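Local coordinates for alkyltransferase-like protein 1 (Schizosaccharomyces pombe, PDB 3GVA) that recognises O6-alkylguanine lesions in DNA, flips the damaged base into a hydrophobic pocket and so presents it to nucleotide excision repair, at residues G74-R77 with Q78-L82; Q43-K46 with H47-P50. One frame throughout, in Å; residues are numbered along the deposited sequence.

Contact 1. Residues G74-R77 with Q78-L82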
ATOM      1  N   GLY A  74      -4.156   8.387   9.077  1.00 43.55           N
ATOM      2  CA  GLY A  74      -3.646   7.799   7.851  1.00 40.49           C
ATOM      3  C   GLY A  74      -4.444   6.576   7.434  1.00 37.26           C
ATOM      4  O   GLY A  74      -4.798   6.417   6.267  1.00 37.62           O
ATOM      5  N   GLU A  75      -4.729   5.705   8.393  1.00 35.62           N
ATOM      6  CA  GLU A  75      -5.496   4.498   8.119  1.00 34.15           C
ATOM      7  C   GLU A  75      -6.908   4.850   7.636  1.00 32.69           C
ATOM      8  O   GLU A  75      -7.450   4.190   6.745  1.00 28.33           O
ATOM      9  CB  GLU A  75      -5.539   3.623   9.373  1.00 38.44           C
ATOM     10  CG  GLU A  75      -4.170   3.027   9.716  1.00 45.99           C
ATOM     11  CD  GLU A  75      -4.138   2.308  11.055  1.00 49.09           C
ATOM     12  OE1 GLU A  75      -3.098   1.687  11.374  1.00 52.23           O
ATOM     13  OE2 GLU A  75      -5.147   2.362  11.791  1.00 52.76           O
ATOM     14  N   GLN A  76      -7.489   5.901   8.210  1.00 29.63           N
ATOM     15  CA  GLN A  76      -8.826   6.348   7.815  1.00 29.17           C
ATOM     16  C   GLN A  76      -8.754   6.908   6.395  1.00 25.20           C
ATOM     17  O   GLN A  76      -9.649   6.674   5.579  1.00 22.58           O
ATOM     18  CB  GLN A  76      -9.337   7.426   8.775  1.00 32.44           C
ATOM     19  CG  GLN A  76     -10.730   7.961   8.447  1.00 36.96           C
ATOM     20  CD  GLN A  76     -11.799   6.889   8.504  1.00 43.05           C
ATOM     21  OE1 GLN A  76     -11.916   6.059   7.597  1.00 46.48           O
ATOM     22  NE2 GLN A  76     -12.580   6.891   9.578  1.00 42.89           N
ATOM     23  N   ARG A  77      -7.685   7.648   6.107  1.00 20.15           N
ATOM     24  CA  ARG A  77      -7.493   8.207   4.777  1.00 24.05           C
ATOM     25  C   ARG A  77      -7.362   7.060   3.781  1.00 22.44           C
ATOM     26  O   ARG A  77      -8.008   7.058   2.735  1.00 21.26           O
ATOM     27  CB  ARG A  77      -6.236   9.083   4.727  1.00 35.70           C
ATOM     28  CG  ARG A  77      -6.278  10.277   5.664  1.00 40.90           C
ATOM     29  CD  ARG A  77      -5.044  11.160   5.530  1.00 44.67           C
ATOM     30  NE  ARG A  77      -5.075  11.964   4.313  1.00 49.94           N
ATOM     31  CZ  ARG A  77      -4.229  12.956   4.048  1.00 52.57           C
ATOM     32  NH1 ARG A  77      -3.275  13.273   4.913  1.00 54.43           N
ATOM     33  NH2 ARG A  77      -4.340  13.638   2.915  1.00 55.46           N
ATOM     34  N   GLN A  78      -6.533   6.073   4.113  1.00 23.76           N
ATOM     35  CA  GLN A  78      -6.352   4.936   3.214  1.00 20.76           C
ATOM     36  C   GLN A  78      -7.672   4.218   2.949  1.00 20.62           C
ATOM     37  O   GLN A  78      -7.986   3.889   1.802  1.00 19.72           O
ATOM     38  CB  GLN A  78      -5.321   3.952   3.769  1.00 23.65           C
ATOM     39  CG  GLN A  78      -5.184   2.693   2.924  1.00 20.93           C
ATOM     40  CD  GLN A  78      -3.859   1.987   3.146  1.00 20.12           C
ATOM     41  OE1 GLN A  78      -3.346   1.951   4.256  1.00 19.01           O
ATOM     42  NE2 GLN A  78      -3.307   1.418   2.087  1.00 19.73           N
ATOM     43  N   LYS A  79      -8.448   3.980   4.000  1.00 19.51           N
ATOM     44  CA  LYS A  79      -9.735   3.316   3.834  1.00 19.65           C
ATOM     45  C   LYS A  79     -10.635   4.147   2.922  1.00 19.31           C
ATOM     46  O   LYS A  79     -11.188   3.628   1.956  1.00 18.59           O
ATOM     47  CB  LYS A  79     -10.411   3.109   5.195  1.00 24.70           C
ATOM     48  CG  LYS A  79     -11.776   2.441   5.108  1.00 27.78           C
ATOM     49  CD  LYS A  79     -12.277   2.026   6.488  1.00 31.75           C
ATOM     50  CE  LYS A  79     -13.643   1.361   6.402  1.00 36.80           C
ATOM     51  NZ  LYS A  79     -14.694   2.297   5.908  1.00 34.52           N
ATOM     52  N   ASP A  80     -10.767   5.438   3.226  1.00 20.98           N
ATOM     53  CA  ASP A  80     -11.596   6.342   2.429  1.00 20.07           C
ATOM     54  C   ASP A  80     -11.207   6.300   0.953  1.00 21.36           C
ATOM     55  O   ASP A  80     -12.062   6.204   0.071  1.00 20.18           O
ATOM     56  CB  ASP A  80     -11.456   7.787   2.926  1.00 20.66           C
ATOM     57  CG  ASP A  80     -12.379   8.109   4.099  1.00 23.78           C
ATOM     58  OD1 ASP A  80     -13.164   7.239   4.516  1.00 26.05           O
ATOM     59  OD2 ASP A  80     -12.321   9.251   4.606  1.00 27.70           O
ATOM     60  N   ARG A  81      -9.908   6.377   0.693  1.00 19.20           N
ATOM     61  CA  ARG A  81      -9.411   6.373  -0.669  1.00 19.97           C
ATOM     62  C   ARG A  81      -9.610   5.053  -1.384  1.00 20.48           C
ATOM     63  O   ARG A  81      -9.957   5.037  -2.560  1.00 18.60           O
ATOM     64  CB  ARG A  81      -7.938   6.764  -0.688  1.00 20.75           C
ATOM     65  CG  ARG A  81      -7.671   8.097  -0.015  1.00 24.19           C
ATOM     66  CD  ARG A  81      -6.247   8.566  -0.252  1.00 26.38           C
ATOM     67  NE  ARG A  81      -5.901   9.710   0.586  1.00 29.13           N
ATOM     68  CZ  ARG A  81      -4.923  10.568   0.305  1.00 31.88           C
ATOM     69  NH1 ARG A  81      -4.203  10.411  -0.798  1.00 32.65           N
ATOM     70  NH2 ARG A  81      -4.663  11.576   1.125  1.00 34.61           N
ATOM     71  N   LEU A  82      -9.393   3.943  -0.687  1.00 19.70           N
ATOM     72  CA  LEU A  82      -9.589   2.641  -1.314  1.00 16.79           C
ATOM     73  C   LEU A  82     -11.065   2.436  -1.686  1.00 19.49           C
ATOM     74  O   LEU A  82     -11.391   1.982  -2.788  1.00 20.02           O
ATOM     75  CB  LEU A  82      -9.116   1.525  -0.378  1.00 16.45           C
ATOM     76  CG  LEU A  82      -7.589   1.362  -0.339  1.00 17.45           C
ATOM     77  CD1 LEU A  82      -7.171   0.332   0.716  1.00 14.97           C
ATOM     78  CD2 LEU A  82      -7.118   0.939  -1.728  1.00 20.16           C
TER

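Contact 2. Residues Q43-K46 with H47-P50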
ATOM      1  N   GLN A  43      10.099   1.387   4.311  1.00 22.07           N
ATOM      2  CA  GLN A  43      10.693   2.606   4.840  1.00 24.51           C
ATOM      3  C   GLN A  43      10.412   3.766   3.879  1.00 23.76           C
ATOM      4  O   GLN A  43      10.036   4.863   4.297  1.00 20.35           O
ATOM      5  CB  GLN A  43      12.198   2.402   5.005  1.00 47.99           C
ATOM      6  CG  GLN A  43      12.790   2.975   6.285  1.00 58.51           C
ATOM      7  CD  GLN A  43      12.165   2.386   7.538  1.00 61.38           C
ATOM      8  OE1 GLN A  43      12.077   1.169   7.685  1.00 67.57           O
ATOM      9  NE2 GLN A  43      11.735   3.252   8.451  1.00 59.77           N
ATOM     10  N   ALA A  44      10.595   3.523   2.588  1.00 24.85           N
ATOM     11  CA  ALA A  44      10.337   4.553   1.584  1.00 27.15           C
ATOM     12  C   ALA A  44       8.902   5.052   1.711  1.00 26.15           C
ATOM     13  O   ALA A  44       8.640   6.256   1.702  1.00 27.46           O
ATOM     14  CB  ALA A  44      10.561   3.993   0.181  1.00 25.09           C
ATOM     15  N   MET A  45       7.975   4.108   1.831  1.00 28.01           N
ATOM     16  CA  MET A  45       6.559   4.432   1.940  1.00 27.12           C
ATOM     17  C   MET A  45       6.246   5.182   3.224  1.00 28.98           C
ATOM     18  O   MET A  45       5.401   6.082   3.242  1.00 28.85           O
ATOM     19  CB  MET A  45       5.717   3.150   1.865  1.00 16.98           C
ATOM     20  CG  MET A  45       5.828   2.436   0.536  1.00 18.22           C
ATOM     21  SD  MET A  45       5.554   3.594  -0.820  1.00 22.73           S
ATOM     22  CE  MET A  45       3.785   3.891  -0.628  1.00 19.79           C
ATOM     23  N   LYS A  46       6.936   4.819   4.297  1.00 24.44           N
ATOM     24  CA  LYS A  46       6.705   5.467   5.581  1.00 29.98           C
ATOM     25  C   LYS A  46       7.260   6.888   5.646  1.00 28.81           C
ATOM     26  O   LYS A  46       6.801   7.698   6.446  1.00 29.30           O
ATOM     27  CB  LYS A  46       7.280   4.607   6.711  1.00 46.41           C
ATOM     28  CG  LYS A  46       6.612   3.238   6.810  1.00 52.42           C
ATOM     29  CD  LYS A  46       7.072   2.450   8.028  1.00 57.26           C
ATOM     30  CE  LYS A  46       6.571   3.080   9.323  1.00 61.07           C
ATOM     31  NZ  LYS A  46       6.789   2.191  10.504  1.00 61.80           N
ATOM     32  N   HIS A  47       8.223   7.202   4.787  1.00 33.36           N
ATOM     33  CA  HIS A  47       8.810   8.538   4.777  1.00 36.28           C
ATOM     34  C   HIS A  47       8.102   9.515   3.839  1.00 35.16           C
ATOM     35  O   HIS A  47       8.526  10.661   3.705  1.00 35.59           O
ATOM     36  CB  HIS A  47      10.296   8.459   4.418  1.00 68.79           C
ATOM     37  CG  HIS A  47      11.125   7.742   5.439  1.00 76.12           C
ATOM     38  ND1 HIS A  47      12.488   7.580   5.310  1.00 78.61           N
ATOM     39  CD2 HIS A  47      10.784   7.144   6.605  1.00 78.43           C
ATOM     40  CE1 HIS A  47      12.952   6.912   6.352  1.00 78.71           C
ATOM     41  NE2 HIS A  47      11.939   6.635   7.153  1.00 81.80           N
ATOM     42  N   LEU A  48       7.026   9.069   3.195  1.00 34.92           N
ATOM     43  CA  LEU A  48       6.279   9.924   2.276  1.00 31.55           C
ATOM     44  C   LEU A  48       5.495  11.000   3.005  1.00 33.59           C
ATOM     45  O   LEU A  48       4.940  10.760   4.078  1.00 33.11           O
ATOM     46  CB  LEU A  48       5.306   9.099   1.429  1.00 26.37           C
ATOM     47  CG  LEU A  48       5.821   8.495   0.121  1.00 24.91           C
ATOM     48  CD1 LEU A  48       4.741   7.608  -0.514  1.00 20.95           C
ATOM     49  CD2 LEU A  48       6.217   9.617  -0.833  1.00 23.49           C
ATOM     50  N   HIS A  49       5.456  12.189   2.415  1.00 30.83           N
ATOM     51  CA  HIS A  49       4.709  13.302   2.989  1.00 27.97           C
ATOM     52  C   HIS A  49       3.221  12.947   2.872  1.00 27.57           C
ATOM     53  O   HIS A  49       2.778  12.436   1.841  1.00 26.87           O
ATOM     54  CB  HIS A  49       5.003  14.582   2.209  1.00 26.86           C
ATOM     55  CG  HIS A  49       4.366  15.804   2.788  1.00 27.26           C
ATOM     56  ND1 HIS A  49       4.951  16.547   3.792  1.00 31.84           N
ATOM     57  CD2 HIS A  49       3.189  16.412   2.511  1.00 28.56           C
ATOM     58  CE1 HIS A  49       4.164  17.559   4.104  1.00 31.60           C
ATOM     59  NE2 HIS A  49       3.089  17.502   3.342  1.00 28.25           N
ATOM     60  N   PRO A  50       2.435  13.212   3.925  1.00 28.45           N
ATOM     61  CA  PRO A  50       1.003  12.907   3.910  1.00 31.59           C
ATOM     62  C   PRO A  50       0.221  13.512   2.748  1.00 31.01           C
ATOM     63  O   PRO A  50      -0.848  13.020   2.401  1.00 31.61           O
ATOM     64  CB  PRO A  50       0.522  13.412   5.275  1.00 33.74           C
ATOM     65  CG  PRO A  50       1.507  14.493   5.609  1.00 35.49           C
ATOM     66  CD  PRO A  50       2.811  13.878   5.184  1.00 32.94           C
TER

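Contact 1. Residues G74-R77 with Q78-L82
Arg-77 (chi1 -61°) and Arg-81 (chi1 -55°) both set CG beside the backbone N, anti to the carbonyl carbon, and one turn apart on alpha-helix 73-84 of the DNA-binding domain their arms therefore run side by side in the same direction. Arg-77 bends at chi3, whereas Arg-81 stays extended to NE; NH2 of Arg-77 arrives at the edge of the Arg-81 guanidinium, with the two planes 57° apart. Arg-77 NH2 and Arg-81 NH2, both donors of like charge, are modelled 2.7 Å apart, too close to be taken as exact. Glu-51, salt-bridged to Arg-77, probably offsets part of the gathered charge. Replacing Arg-81 by an alanine would probably open a gap beside the Arg-77 arm and take away the chain lying over Arg-77 O, leaving Arg-77 to its salt bridge with Glu-51. On another side, Gln-76 OE1 stands 3.5 Å from Asp-80 OD1, two oxygens side by side. Gln-78 suits its buried place because NE2 gives hydrogen bonds to the carbonyls of His-57 and Val-59, while Lys-79 reaches out to Glu-83. Beneath the arginine arms, Arg-81 N donates to Arg-77 O at 2.9 Å, and Arg-81 CG rests 3.0 Å from that same oxygen.

Contact 2. Residues Q43-K46 with H47-P50
His-47 folds back over the last turn of helix 38-46, the recognition helix of the helix-turn-helix domain, and lays its ring against Gln-43. Its chi1 of -65° puts CG beside the backbone N, which lets the ring lie back against the Gln-43 carbonyl. From CB outward, CB lies 3.6 Å from Gln-43 O, and CG closes to 3.3 Å from that oxygen, which sits over one ring face, offset toward the rim; His-47 CD2 is also 3.3 Å from Gln-43 O, with ND1 farther from it. Farther along, His-47 CE1 meets the aliphatic Gln-43 CG, and at the tip His-47 NE2 is 3.6 Å from Gln-43 NE2, a loose approach with ring and amide planes 70° apart. The ring is poorly ordered, so these details are approximate; Tyr-7 of helix 3-14 meets it as well.

The backbone shows the helix running out. His-47 N gives a weak bond to Gln-43 O at 3.0 Å and a second bond, to Ala-44 O, at 3.3 Å, coming from well above that carbonyl's plane. Leu-48 N makes a weak bond to Met-45 O at 3.4 Å.

Leu-48 then turns inward beside Met-45, the side chains pointing the same way, with Leu-48 CD1 3.8 Å from Met-45 CE. The flexible thioether and branched leucine suit an apolar patch that Trp-56 shares with both.

Carbonyl oxygens at the C-terminal end of a helix carry partial negative charge, and one above the imidazole could favour its protonated form, as far as the loosely ordered ring allows.

Contact 2 closes the recognition helix and contact 1 lies within the next helix, 73-84, their centres 15 Å apart. They meet where Pro-50, at the end of 47-50, faces the arginine pair: Arg-77 NH1 is 3.5 Å from Pro-50 O, in packing contact, and Glu-51, next after Pro-50, ties the loop to this helix. Contact 2 lies nearer to residues of nucleotide flipping: the Met-45 side chain is about 4 Å from that of Tyr-25, thought to be needed for phosphate rotation, and the Gln-43 side chain about 6 Å from that of the arginine finger, Arg-39. Contact 1 stays farther off, its Gln-78 and Gln-76 side chains about 8 Å from those of Tyr-25 and Arg-69 respectively, the latter probing the flipped base.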